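Local coordinates for protein UDP-N-acetylglucosamine 4-epimerase (Bacillus cereus, PDB 3M2P) that probably interconverts UDP-N-acetylglucosamine and UDP-N-acetylgalactosamine by inverting C4 of the sugar, as a member of the NAD(P)-dependent epimerase/dehydratase family, at residues T221-S226 and S263-S268; L158-L163 and E198-K203; E185-H190 and F243-N248; R176-A181 and N237-A242; N58-V63 and D94-N99. One frame throughout, in Å; residues are numbered along the deposited sequence.

Interaction 1 of 5, residues T221-S226 and S263-S268; sequences TFNIGS and SYMDSS
Asn-223, near the C-terminal end of strand 220-224 in the Rossmann-type sheet, and Gly-225 just beyond it are covered by Met-265 and Ser-267 from the loop leading into helix 268-273. Asn-223 points at this loop, and its CB lies 3.6 Å from SE of Met-265, a selenomethionine here, as the two side chains pass each other at a slant. Met-265 suits the place because its chain is flexible: a bend at chi3 (-53°) carries CE onto the backbone of Gly-225, 3.5 Å from N of that residue. Glycine presents bare backbone, so both the methyl group and the serine can come close. Met-265 also packs on Ala-161 of the adjacent strand, while Glu-123 takes the backbone N-H of Asn-223. Ser-267 stands just before helix 268-273, and its small hydroxyl faces the strand end and not the helix. It may donate weakly to Asn-223 O, and its firmer bond is as acceptor: Gly-225 N donates to Ser-267 OG over 2.9 Å, at an N-H...O angle of 145°.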
# COMPACT_ATOMS: atom_id res chain seq x y z
N THR A 221 -12.25 7.01 -3.84
CA THR A 221 -10.92 7.33 -4.34
C THR A 221 -10.90 7.89 -5.78
O THR A 221 -11.43 7.29 -6.71
CB THR A 221 -10.00 6.13 -4.16
OG1 THR A 221 -9.94 5.85 -2.76
CG2 THR A 221 -8.60 6.44 -4.66
N PHE A 222 -10.27 9.05 -5.94
CA PHE A 222 -10.28 9.75 -7.21
C PHE A 222 -8.88 10.14 -7.72
O PHE A 222 -8.05 10.61 -6.95
CB PHE A 222 -11.14 11.00 -7.09
CG PHE A 222 -12.45 10.78 -6.40
CD1 PHE A 222 -12.56 10.91 -5.03
CD2 PHE A 222 -13.59 10.47 -7.12
CE1 PHE A 222 -13.75 10.73 -4.40
CE2 PHE A 222 -14.79 10.28 -6.49
CZ PHE A 222 -14.88 10.41 -5.14
N ASN A 223 -8.62 9.94 -9.02
CA ASN A 223 -7.42 10.47 -9.65
C ASN A 223 -7.64 11.95 -9.86
O ASN A 223 -8.65 12.35 -10.43
CB ASN A 223 -7.17 9.83 -11.02
CG ASN A 223 -6.87 8.36 -10.94
OD1 ASN A 223 -6.96 7.64 -11.94
ND2 ASN A 223 -6.49 7.89 -9.77
N ILE A 224 -6.71 12.78 -9.40
CA ILE A 224 -6.75 14.19 -9.75
C ILE A 224 -5.59 14.56 -10.67
O ILE A 224 -4.55 15.05 -10.22
CB ILE A 224 -6.76 15.12 -8.51
CG1 ILE A 224 -7.82 14.70 -7.49
CG2 ILE A 224 -6.98 16.56 -8.96
CD1 ILE A 224 -9.26 14.92 -7.93
N GLY A 225 -5.77 14.30 -11.96
CA GLY A 225 -4.80 14.67 -12.97
C GLY A 225 -5.17 15.95 -13.69
O GLY A 225 -6.24 16.51 -13.49
N SER A 226 -4.27 16.42 -14.56
CA SER A 226 -4.45 17.71 -15.23
C SER A 226 -4.89 17.59 -16.69
O SER A 226 -5.65 18.43 -17.17
CB SER A 226 -3.16 18.52 -15.17
OG SER A 226 -2.08 17.74 -15.65
N SER A 263 4.04 8.21 -16.44
CA SER A 263 2.95 8.20 -15.46
C SER A 263 1.92 9.29 -15.72
O SER A 263 2.20 10.48 -15.64
CB SER A 263 3.49 8.26 -14.02
OG SER A 263 4.34 9.37 -13.80
N TYR A 264 0.71 8.86 -16.04
CA TYR A 264 -0.41 9.77 -16.19
C TYR A 264 -1.70 9.04 -15.92
O TYR A 264 -1.73 7.81 -15.92
CB TYR A 264 -0.44 10.41 -17.58
CG TYR A 264 -0.27 9.45 -18.75
CD1 TYR A 264 0.98 9.21 -19.30
CD2 TYR A 264 -1.37 8.82 -19.33
CE1 TYR A 264 1.14 8.36 -20.37
CE2 TYR A 264 -1.22 7.95 -20.40
CZ TYR A 264 0.05 7.73 -20.92
OH TYR A 264 0.24 6.89 -22.00
N MSE A 265 -2.78 9.78 -15.70
CA MSE A 265 -4.03 9.17 -15.30
C MSE A 265 -5.22 9.65 -16.10
O MSE A 265 -5.25 10.76 -16.61
CB MSE A 265 -4.34 9.45 -13.84
CG MSE A 265 -3.33 8.92 -12.86
SE MSE A 265 -3.56 9.76 -11.12
CE MSE A 265 -3.49 11.64 -11.69
N ASP A 266 -6.21 8.78 -16.15
CA ASP A 266 -7.54 9.08 -16.61
C ASP A 266 -8.32 9.69 -15.44
O ASP A 266 -8.51 9.04 -14.41
CB ASP A 266 -8.16 7.76 -17.06
CG ASP A 266 -9.60 7.90 -17.42
OD1 ASP A 266 -10.13 9.02 -17.31
OD2 ASP A 266 -10.21 6.87 -17.81
N SER A 267 -8.75 10.94 -15.57
CA SER A 267 -9.45 11.59 -14.47
C SER A 267 -10.96 11.78 -14.69
O SER A 267 -11.58 12.67 -14.11
CB SER A 267 -8.80 12.93 -14.13
OG SER A 267 -7.47 12.73 -13.69
N SER A 268 -11.53 10.92 -15.54
CA SER A 268 -12.97 10.88 -15.76
C SER A 268 -13.73 11.00 -14.44
O SER A 268 -14.43 11.98 -14.20
CB SER A 268 -13.36 9.57 -16.44
OG SER A 268 -12.66 9.38 -17.64

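Interaction 2 of 5, residues L158-L163 and E198-K203; sequences LRFAHL and EFLYAK
Ala-161 interrupts strand 154-164 beside Glu-198, so the strand changes partner: Arg-159 and Ala-161 bond to strand 220-224, whereas His-162 and Leu-163 run parallel to Phe-199 and Leu-200. Two backbone bonds hold this short pairing, His-162 N to Glu-198 O (3.0 Å) and Leu-200 N to His-162 O (2.8 Å). At the break a methyl group fits: Ala-161 CB rests 3.9 Å from CG of Glu-198 and 4.1 Å from CB of Leu-200. Leu-200, with CG anti to its backbone N (chi1 169°), reaches across to strand 154-164, placing CD2 3.7 Å from CD1 of Phe-160. His-162 and Phe-199 project from one face, and His-162 CD2 brings its ring edge to Glu-198 O. Leu-163 and Leu-200 occupy the other face, where Leu-163 packs on Leu-14, a UDP-contacting residue. Both polar ends turn to the 263-268 loop, His-162 NE2 to Ser-263 OG and, probably, Glu-198 OE1 to Met-265 N. The apolar face borders the nucleotide site, while polar groups probably tie the pairing to that loop.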
# COMPACT_ATOMS: atom_id res chain seq x y z
N LEU A 158 -7.54 11.45 -2.66
CA LEU A 158 -7.22 12.10 -3.92
C LEU A 158 -5.84 11.70 -4.42
O LEU A 158 -4.83 12.17 -3.89
CB LEU A 158 -7.24 13.62 -3.73
CG LEU A 158 -8.53 14.26 -3.24
CD1 LEU A 158 -8.38 15.77 -3.17
CD2 LEU A 158 -9.66 13.87 -4.16
N ARG A 159 -5.78 10.84 -5.42
CA ARG A 159 -4.48 10.50 -6.02
C ARG A 159 -3.96 11.59 -6.97
O ARG A 159 -4.17 11.52 -8.18
CB ARG A 159 -4.56 9.14 -6.73
CG ARG A 159 -4.82 8.01 -5.78
CD ARG A 159 -5.03 6.71 -6.49
NE ARG A 159 -5.09 5.60 -5.54
CZ ARG A 159 -5.64 4.42 -5.79
NH1 ARG A 159 -6.20 4.18 -6.98
NH2 ARG A 159 -5.64 3.46 -4.87
N PHE A 160 -3.28 12.59 -6.41
CA PHE A 160 -2.69 13.69 -7.18
C PHE A 160 -1.65 13.24 -8.18
O PHE A 160 -0.85 12.35 -7.90
CB PHE A 160 -2.04 14.72 -6.25
CG PHE A 160 -3.02 15.43 -5.37
CD1 PHE A 160 -4.02 16.22 -5.92
CD2 PHE A 160 -2.93 15.33 -4.00
CE1 PHE A 160 -4.91 16.86 -5.13
CE2 PHE A 160 -3.82 15.98 -3.19
CZ PHE A 160 -4.82 16.74 -3.76
N ALA A 161 -1.65 13.87 -9.36
CA ALA A 161 -0.58 13.69 -10.33
C ALA A 161 0.62 14.48 -9.81
O ALA A 161 0.57 15.00 -8.70
CB ALA A 161 -1.00 14.19 -11.71
N HIS A 162 1.68 14.56 -10.58
CA HIS A 162 2.89 15.20 -10.09
C HIS A 162 2.68 16.69 -9.87
O HIS A 162 2.38 17.42 -10.80
CB HIS A 162 4.07 14.92 -11.03
CG HIS A 162 4.29 13.46 -11.26
ND1 HIS A 162 4.82 12.63 -10.31
CD2 HIS A 162 4.01 12.68 -12.33
CE1 HIS A 162 4.87 11.39 -10.78
NE2 HIS A 162 4.38 11.39 -12.00
N LEU A 163 2.84 17.13 -8.63
CA LEU A 163 2.58 18.53 -8.33
C LEU A 163 3.75 19.43 -8.73
O LEU A 163 4.92 19.09 -8.51
CB LEU A 163 2.22 18.72 -6.84
CG LEU A 163 1.05 17.91 -6.26
CD1 LEU A 163 1.38 16.43 -6.35
CD2 LEU A 163 0.73 18.27 -4.80
N GLU A 198 2.53 13.15 -15.95
CA GLU A 198 1.44 14.10 -15.77
C GLU A 198 1.74 15.12 -14.68
O GLU A 198 2.09 14.75 -13.57
CB GLU A 198 0.15 13.35 -15.47
CG GLU A 198 -1.12 14.18 -15.56
CD GLU A 198 -2.35 13.30 -15.41
OE1 GLU A 198 -2.16 12.07 -15.26
OE2 GLU A 198 -3.50 13.82 -15.45
N PHE A 199 1.60 16.40 -15.01
CA PHE A 199 1.92 17.48 -14.07
C PHE A 199 0.71 18.33 -13.70
O PHE A 199 0.13 19.01 -14.55
CB PHE A 199 3.00 18.38 -14.66
CG PHE A 199 4.32 17.71 -14.82
CD1 PHE A 199 4.62 17.01 -15.98
CD2 PHE A 199 5.28 17.79 -13.82
CE1 PHE A 199 5.84 16.40 -16.14
CE2 PHE A 199 6.50 17.17 -13.98
CZ PHE A 199 6.78 16.48 -15.13
N LEU A 200 0.34 18.31 -12.42
CA LEU A 200 -0.83 19.03 -11.94
C LEU A 200 -0.42 20.26 -11.17
O LEU A 200 0.26 20.16 -10.16
CB LEU A 200 -1.67 18.13 -11.04
CG LEU A 200 -2.79 18.81 -10.25
CD1 LEU A 200 -3.90 19.24 -11.19
CD2 LEU A 200 -3.33 17.87 -9.20
N TYR A 201 -0.83 21.43 -11.65
CA TYR A 201 -0.51 22.69 -10.99
C TYR A 201 -1.07 22.68 -9.58
O TYR A 201 -2.20 22.25 -9.36
CB TYR A 201 -1.08 23.84 -11.82
CG TYR A 201 -0.70 25.24 -11.37
CD1 TYR A 201 0.43 25.48 -10.62
CD2 TYR A 201 -1.48 26.33 -11.75
CE1 TYR A 201 0.76 26.77 -10.22
CE2 TYR A 201 -1.15 27.63 -11.37
CZ TYR A 201 -0.04 27.84 -10.61
OH TYR A 201 0.26 29.13 -10.22
N ALA A 202 -0.27 23.14 -8.62
CA ALA A 202 -0.69 23.18 -7.22
C ALA A 202 -2.02 23.91 -7.05
O ALA A 202 -2.86 23.50 -6.25
CB ALA A 202 0.38 23.83 -6.36
N LYS A 203 -2.23 24.99 -7.80
CA LYS A 203 -3.46 25.79 -7.70
C LYS A 203 -4.69 24.95 -8.07
O LYS A 203 -5.73 25.06 -7.45
CB LYS A 203 -3.34 27.01 -8.60
CG LYS A 203 -3.85 28.30 -8.01
CD LYS A 203 -2.77 29.38 -8.13
CE LYS A 203 -3.27 30.65 -8.83
NZ LYS A 203 -4.61 31.14 -8.35

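Interaction 3 of 5, residues E185-H190 and F243-N248; sequences EQLTLH and FGNKDN
A type II turn from Asn-245 to Asn-248 sets two asparagines against Glu-185 and Gln-186, at the entrance to the small parallel sheet of strands 187-189 and 249-251. The turn comes shortly after helix 232-242, which ends in a Schellman motif with Gly-244 as its C-prime residue; glycine suits that place because, lacking a CB, it takes up the positive phi easily. Backbone pairing begins with Leu-187 N donating to Asn-248 O over 3.0 Å, and Leu-187 then bonds to Leu-250 as the strands run on. Its buried side chain packs against Ala-236 of helix 232-242 and Phe-177 of helix 173-182.

Around this bond the contact is made by amides. The side chains of Gln-186 and Asn-248 cross at about a right angle, with CB of Gln-186 3.3 Å from Asn-248 OD1; CB and CG of the extended glutamine lie over the OD1 end of the asparagine amide. Asparagine suits position 245 because its amide can give and receive at once. In Asn-245, CG anti to the backbone N (chi1 -158°) sends that amide toward Glu-185, where Asn-245 ND2 donates to Glu-185 O over 2.8 Å, from well above the carbonyl plane. Its other end fixes the rotation: Asn-248 ND2 donates to Asn-245 OD1 over 2.8 Å, in the carbonyl plane and on a lone pair.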
# COMPACT_ATOMS: atom_id res chain seq x y z
N GLU A 185 19.51 30.65 -18.58
CA GLU A 185 20.59 29.68 -18.54
C GLU A 185 20.21 28.37 -19.21
O GLU A 185 19.04 27.99 -19.24
CB GLU A 185 21.03 29.43 -17.10
CG GLU A 185 22.23 28.52 -17.01
CD GLU A 185 22.75 28.39 -15.60
OE1 GLU A 185 22.53 29.34 -14.82
OE2 GLU A 185 23.36 27.34 -15.29
N GLN A 186 21.19 27.67 -19.76
CA GLN A 186 20.89 26.48 -20.53
C GLN A 186 20.29 25.36 -19.68
O GLN A 186 20.93 24.88 -18.74
CB GLN A 186 22.13 25.98 -21.27
CG GLN A 186 21.80 25.01 -22.39
CD GLN A 186 23.01 24.62 -23.21
OE1 GLN A 186 24.11 24.45 -22.67
NE2 GLN A 186 22.81 24.46 -24.53
N LEU A 187 19.07 24.96 -20.02
CA LEU A 187 18.48 23.73 -19.50
C LEU A 187 19.08 22.52 -20.21
O LEU A 187 19.32 22.55 -21.42
CB LEU A 187 16.96 23.74 -19.71
CG LEU A 187 16.08 24.48 -18.71
CD1 LEU A 187 16.73 25.76 -18.21
CD2 LEU A 187 14.72 24.77 -19.33
N THR A 188 19.34 21.45 -19.45
CA THR A 188 19.88 20.22 -20.02
C THR A 188 18.99 19.04 -19.69
O THR A 188 18.21 19.09 -18.74
CB THR A 188 21.31 19.93 -19.51
OG1 THR A 188 21.29 19.78 -18.09
CG2 THR A 188 22.25 21.05 -19.88
N LEU A 189 19.09 17.98 -20.49
CA LEU A 189 18.38 16.74 -20.24
C LEU A 189 19.39 15.64 -20.39
O LEU A 189 20.03 15.57 -21.43
CB LEU A 189 17.27 16.55 -21.27
CG LEU A 189 16.04 17.47 -21.24
CD1 LEU A 189 15.28 17.36 -22.53
CD2 LEU A 189 15.12 17.16 -20.07
N HIS A 190 19.56 14.80 -19.38
CA HIS A 190 20.57 13.74 -19.46
C HIS A 190 20.57 13.04 -20.81
O HIS A 190 21.61 12.91 -21.45
CB HIS A 190 20.40 12.68 -18.36
CG HIS A 190 21.48 11.64 -18.36
ND1 HIS A 190 21.30 10.39 -18.90
CD2 HIS A 190 22.76 11.70 -17.93
CE1 HIS A 190 22.43 9.70 -18.79
NE2 HIS A 190 23.33 10.47 -18.20
N PHE A 243 9.78 31.89 -20.23
CA PHE A 243 10.82 32.63 -19.50
C PHE A 243 11.84 33.36 -20.38
O PHE A 243 12.97 33.61 -19.93
CB PHE A 243 11.58 31.69 -18.57
CG PHE A 243 10.78 31.21 -17.40
CD1 PHE A 243 9.62 30.49 -17.59
CD2 PHE A 243 11.22 31.46 -16.11
CE1 PHE A 243 8.89 30.04 -16.52
CE2 PHE A 243 10.49 31.00 -15.04
CZ PHE A 243 9.32 30.29 -15.25
N GLY A 244 11.45 33.70 -21.60
CA GLY A 244 12.35 34.38 -22.52
C GLY A 244 13.68 33.66 -22.73
O GLY A 244 14.68 34.26 -23.12
N ASN A 245 13.68 32.35 -22.50
CA ASN A 245 14.87 31.55 -22.69
C ASN A 245 14.72 30.60 -23.89
O ASN A 245 15.12 29.44 -23.84
CB ASN A 245 15.19 30.76 -21.42
CG ASN A 245 16.65 30.34 -21.34
OD1 ASN A 245 17.52 30.93 -21.99
ND2 ASN A 245 16.92 29.31 -20.54
N LYS A 246 14.16 31.12 -24.97
CA LYS A 246 13.84 30.29 -26.13
C LYS A 246 15.04 29.50 -26.67
O LYS A 246 16.11 30.06 -26.92
CB LYS A 246 13.20 31.14 -27.23
CG LYS A 246 11.87 31.78 -26.80
CD LYS A 246 11.64 33.11 -27.52
CE LYS A 246 12.79 34.09 -27.28
NZ LYS A 246 12.88 34.55 -25.85
N ASP A 247 14.84 28.19 -26.81
CA ASP A 247 15.79 27.28 -27.46
C ASP A 247 17.00 26.91 -26.60
O ASP A 247 17.77 26.00 -26.95
CB ASP A 247 16.22 27.83 -28.82
CG ASP A 247 15.08 27.87 -29.82
OD1 ASP A 247 14.02 27.25 -29.55
OD2 ASP A 247 15.23 28.51 -30.89
N ASN A 248 17.17 27.59 -25.48
CA ASN A 248 18.28 27.32 -24.59
C ASN A 248 18.13 25.94 -23.93
O ASN A 248 17.96 25.83 -22.72
CB ASN A 248 18.39 28.43 -23.54
CG ASN A 248 19.82 28.63 -23.05
OD1 ASN A 248 20.75 27.98 -23.53
ND2 ASN A 248 20.00 29.53 -22.09

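Interaction 4 of 5, residues R176-A181 and N237-A242; sequences RFFRQA and NTINNA
The backbone bond from Ala-181 N to Phe-177 O, 2.7 Å long, is among the shortest of helix 176-181, and it joins two residues one turn apart whose CB atoms both face Ile-239 of helix 237-242. No hydrogen bond crosses between the two segments; the contact is apolar and built round that isoleucine. Its branches share the work. CG2, anti to the backbone N while CG1 lies beside it (chi1 -74°), meets Ala-181 CB at 3.7 Å. The extended branch goes the other way, placing CD1 3.6 Å from CB of Phe-177 and near the plane of that ring, at its edge. Phe-178 starts out away from the partner helix, but its ring swings back until CE1 is 3.7 Å from Ile-239 CG1. Isoleucine suits the place because its two branches part, one toward the phenylalanines and one toward the alanine, whose small side chain lets the backbones approach. The short axes come within 9.6 Å and cross at -30°, running in broadly the same direction. On one side Phe-177 packs on Leu-189 of the small parallel sheet; on the other, Phe-178 reaches Val-286 and Ile-289 of helix 282-293.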
# COMPACT_ATOMS: atom_id res chain seq x y z
N ARG A 176 14.42 23.08 -10.94
CA ARG A 176 15.69 23.44 -11.57
C ARG A 176 15.48 24.25 -12.85
O ARG A 176 16.05 25.32 -13.01
CB ARG A 176 16.54 22.20 -11.87
CG ARG A 176 17.37 21.69 -10.70
CD ARG A 176 18.35 20.59 -11.16
NE ARG A 176 17.68 19.36 -11.61
CZ ARG A 176 17.68 18.92 -12.88
NH1 ARG A 176 18.32 19.61 -13.83
NH2 ARG A 176 17.05 17.79 -13.19
N PHE A 177 14.66 23.73 -13.76
CA PHE A 177 14.36 24.46 -14.98
C PHE A 177 13.85 25.86 -14.65
O PHE A 177 14.34 26.85 -15.20
CB PHE A 177 13.31 23.73 -15.82
CG PHE A 177 13.77 22.44 -16.39
CD1 PHE A 177 15.10 22.14 -16.48
CD2 PHE A 177 12.85 21.52 -16.86
CE1 PHE A 177 15.52 20.95 -17.02
CE2 PHE A 177 13.26 20.33 -17.40
CZ PHE A 177 14.60 20.04 -17.48
N PHE A 178 12.86 25.93 -13.76
CA PHE A 178 12.27 27.22 -13.39
C PHE A 178 13.36 28.21 -13.03
O PHE A 178 13.46 29.28 -13.63
CB PHE A 178 11.32 27.07 -12.20
CG PHE A 178 9.94 26.65 -12.58
CD1 PHE A 178 9.42 26.98 -13.82
CD2 PHE A 178 9.14 25.94 -11.69
CE1 PHE A 178 8.14 26.59 -14.17
CE2 PHE A 178 7.86 25.56 -12.03
CZ PHE A 178 7.36 25.88 -13.27
N ARG A 179 14.17 27.85 -12.04
CA ARG A 179 15.27 28.70 -11.62
C ARG A 179 16.21 28.97 -12.78
O ARG A 179 16.48 30.13 -13.11
CB ARG A 179 16.04 28.07 -10.45
CG ARG A 179 15.59 28.56 -9.07
CD ARG A 179 14.45 27.72 -8.49
NE ARG A 179 14.89 26.42 -7.98
CZ ARG A 179 16.06 26.18 -7.41
NH1 ARG A 179 16.94 27.16 -7.24
NH2 ARG A 179 16.36 24.96 -6.99
N GLN A 180 16.70 27.91 -13.42
CA GLN A 180 17.70 28.04 -14.47
C GLN A 180 17.22 28.96 -15.60
O GLN A 180 17.88 29.95 -15.93
CB GLN A 180 18.13 26.66 -14.99
CG GLN A 180 18.90 25.85 -13.94
CD GLN A 180 19.37 24.48 -14.43
OE1 GLN A 180 19.04 24.04 -15.54
NE2 GLN A 180 20.16 23.80 -13.59
N ALA A 181 16.07 28.64 -16.18
CA ALA A 181 15.51 29.44 -17.26
C ALA A 181 15.28 30.88 -16.82
O ALA A 181 15.39 31.80 -17.61
CB ALA A 181 14.21 28.81 -17.75
N ASN A 237 11.01 22.98 -22.93
CA ASN A 237 10.61 23.93 -23.97
C ASN A 237 9.58 24.95 -23.49
O ASN A 237 9.73 26.16 -23.68
CB ASN A 237 10.02 23.18 -25.17
CG ASN A 237 11.04 22.35 -25.92
OD1 ASN A 237 12.25 22.52 -25.74
ND2 ASN A 237 10.55 21.45 -26.77
N THR A 238 8.51 24.44 -22.88
CA THR A 238 7.43 25.28 -22.41
C THR A 238 7.94 26.26 -21.36
O THR A 238 7.58 27.44 -21.37
CB THR A 238 6.28 24.43 -21.84
OG1 THR A 238 5.81 23.53 -22.85
CG2 THR A 238 5.14 25.32 -21.36
N ILE A 239 8.77 25.79 -20.44
CA ILE A 239 9.38 26.69 -19.47
C ILE A 239 10.26 27.72 -20.18
O ILE A 239 10.16 28.92 -19.91
CB ILE A 239 10.17 25.94 -18.38
CG1 ILE A 239 9.19 25.26 -17.42
CG2 ILE A 239 11.07 26.90 -17.64
CD1 ILE A 239 9.79 24.14 -16.58
N ASN A 240 11.11 27.23 -21.09
CA ASN A 240 11.95 28.08 -21.93
C ASN A 240 11.23 29.25 -22.59
O ASN A 240 11.64 30.40 -22.44
CB ASN A 240 12.67 27.25 -22.99
CG ASN A 240 14.01 26.75 -22.53
OD1 ASN A 240 14.63 25.91 -23.18
ND2 ASN A 240 14.48 27.26 -21.40
N ASN A 241 10.16 28.97 -23.34
CA ASN A 241 9.38 30.02 -23.99
C ASN A 241 8.86 31.05 -22.98
O ASN A 241 9.23 32.23 -23.04
CB ASN A 241 8.21 29.45 -24.80
CG ASN A 241 8.66 28.42 -25.83
OD1 ASN A 241 9.83 28.01 -25.85
ND2 ASN A 241 7.73 27.98 -26.68
N ALA A 242 8.03 30.60 -22.05
CA ALA A 242 7.49 31.46 -21.01
C ALA A 242 8.53 32.36 -20.33
O ALA A 242 8.21 33.48 -19.91
CB ALA A 242 6.75 30.62 -19.98

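Interaction 5 of 5, residues N58-V63 and D94-N99; sequences NQLNDV and DACYEN
Asn-99 lays its amide against Leu-60 and Asn-61, which follow helix 53-59 in a type I turn from Leu-60 to Val-63. CG lies beside the backbone N (chi1 -72°), and the amide is rotated (chi2 -71°) so that Asn-99 ND2 turns back to Ala-95 O, 3.1 Å away. That carbonyl also receives Asn-99 N, and the two donors come from opposite faces of its plane. ND2 bonds across to Ile-57 O as well, so this one amide bridges the backbones of Ala-95 and Ile-57, a task asparagine does with a short chain. Its other atom, OD1, packs 3.4 Å from CB of Asn-61, whose own amide leads off in another direction: CG sits between the backbone N and the carbonyl carbon (chi1 76°). Leu-60 is the apolar partner, its CD1 3.8 Å from Cys-96 SG and 4.3 Å from Ala-95 CB. Beneath the two helices lies the Rossmann-type sheet, where Leu-60 packs on Val-66 of strand 65-68 and Ala-6 of strand 4-8, and Cys-96 also meets Val-66.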
# COMPACT_ATOMS: atom_id res chain seq x y z
N ASN A 58 -8.65 17.51 20.81
CA ASN A 58 -8.87 18.89 21.22
C ASN A 58 -8.57 19.92 20.13
O ASN A 58 -9.23 20.95 20.07
CB ASN A 58 -8.11 19.20 22.50
CG ASN A 58 -8.63 18.41 23.69
OD1 ASN A 58 -7.87 17.92 24.52
ND2 ASN A 58 -9.95 18.26 23.75
N GLN A 59 -7.60 19.64 19.26
CA GLN A 59 -7.29 20.57 18.18
C GLN A 59 -8.38 20.55 17.10
O GLN A 59 -8.39 21.39 16.20
CB GLN A 59 -5.92 20.28 17.58
CG GLN A 59 -4.80 20.17 18.60
CD GLN A 59 -4.63 21.43 19.41
OE1 GLN A 59 -4.49 22.52 18.87
NE2 GLN A 59 -4.63 21.29 20.73
N LEU A 60 -9.29 19.59 17.19
CA LEU A 60 -10.37 19.48 16.21
C LEU A 60 -11.78 19.70 16.78
O LEU A 60 -12.77 19.48 16.08
CB LEU A 60 -10.31 18.12 15.52
CG LEU A 60 -9.12 17.83 14.61
CD1 LEU A 60 -9.36 16.52 13.87
CD2 LEU A 60 -8.89 18.96 13.66
N ASN A 61 -11.89 20.14 18.04
CA ASN A 61 -13.21 20.18 18.66
C ASN A 61 -14.20 21.22 18.13
O ASN A 61 -15.37 21.22 18.52
CB ASN A 61 -13.14 20.25 20.20
CG ASN A 61 -12.75 21.63 20.71
OD1 ASN A 61 -12.94 22.66 20.05
ND2 ASN A 61 -12.21 21.65 21.93
N ASP A 62 -13.74 22.10 17.24
CA ASP A 62 -14.66 23.08 16.67
C ASP A 62 -14.55 23.11 15.16
O ASP A 62 -14.90 24.11 14.51
CB ASP A 62 -14.44 24.46 17.28
CG ASP A 62 -13.07 25.03 16.98
OD1 ASP A 62 -12.23 24.30 16.41
OD2 ASP A 62 -12.83 26.21 17.32
N VAL A 63 -14.08 22.00 14.60
CA VAL A 63 -13.77 21.90 13.18
C VAL A 63 -14.86 21.14 12.43
O VAL A 63 -15.40 20.16 12.94
CB VAL A 63 -12.40 21.21 12.98
CG1 VAL A 63 -12.29 20.61 11.61
CG2 VAL A 63 -11.29 22.20 13.22
N ASP A 94 -9.33 8.78 14.10
CA ASP A 94 -9.85 8.52 15.45
C ASP A 94 -10.37 9.81 16.08
O ASP A 94 -11.43 9.84 16.69
CB ASP A 94 -8.75 7.96 16.36
CG ASP A 94 -8.67 6.44 16.33
OD1 ASP A 94 -9.58 5.79 15.78
OD2 ASP A 94 -7.70 5.89 16.89
N ALA A 95 -9.59 10.87 15.92
CA ALA A 95 -9.90 12.16 16.50
C ALA A 95 -11.10 12.76 15.80
O ALA A 95 -11.98 13.34 16.43
CB ALA A 95 -8.69 13.09 16.36
N CYS A 96 -11.11 12.62 14.48
CA CYS A 96 -12.22 13.08 13.67
C CYS A 96 -13.52 12.45 14.13
O CYS A 96 -14.50 13.14 14.35
CB CYS A 96 -11.95 12.79 12.19
SG CYS A 96 -10.94 14.08 11.44
N TYR A 97 -13.51 11.13 14.28
CA TYR A 97 -14.64 10.37 14.80
C TYR A 97 -15.15 10.88 16.16
O TYR A 97 -16.34 11.09 16.34
CB TYR A 97 -14.28 8.90 14.88
CG TYR A 97 -15.40 8.00 15.36
CD1 TYR A 97 -16.37 7.53 14.47
CD2 TYR A 97 -15.49 7.62 16.70
CE1 TYR A 97 -17.40 6.70 14.90
CE2 TYR A 97 -16.51 6.80 17.14
CZ TYR A 97 -17.47 6.34 16.24
OH TYR A 97 -18.49 5.52 16.67
N GLU A 98 -14.25 11.07 17.11
CA GLU A 98 -14.65 11.61 18.40
C GLU A 98 -15.42 12.90 18.23
O GLU A 98 -16.49 13.07 18.81
CB GLU A 98 -13.46 11.83 19.32
CG GLU A 98 -13.19 10.66 20.22
CD GLU A 98 -14.36 10.38 21.17
OE1 GLU A 98 -14.97 11.34 21.70
OE2 GLU A 98 -14.65 9.18 21.40
N ASN A 99 -14.86 13.82 17.45
CA ASN A 99 -15.47 15.13 17.28
C ASN A 99 -16.63 15.11 16.29
O ASN A 99 -17.24 16.14 15.98
CB ASN A 99 -14.42 16.15 16.84
CG ASN A 99 -13.48 16.51 17.97
OD1 ASN A 99 -13.87 17.20 18.91
ND2 ASN A 99 -12.23 16.05 17.87

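How the interactions relate
Along the chain, interaction 5 closes first; interaction 2 closes before interaction 1 opens, and interactions 3 and 4 interleave with both. Interactions 1 and 2 are 9 Å apart between centres and share the Rossmann-type sheet: strand 154-164 neighbours both 197-201 and 220-224, and the 263-268 loop of interaction 1 also touches interaction 2. Interactions 3 and 4, 6 Å apart between centres, form one cluster in which Asn-245 N bonds to Asn-240 O. Interaction 5 lies across the chain's centre from that cluster, 49 Å from interaction 3 between centres. The contacts thus span the molecule, from the nucleotide-binding sheet to a more C-terminal region that, as in related enzymes, probably belongs to the substrate-binding part.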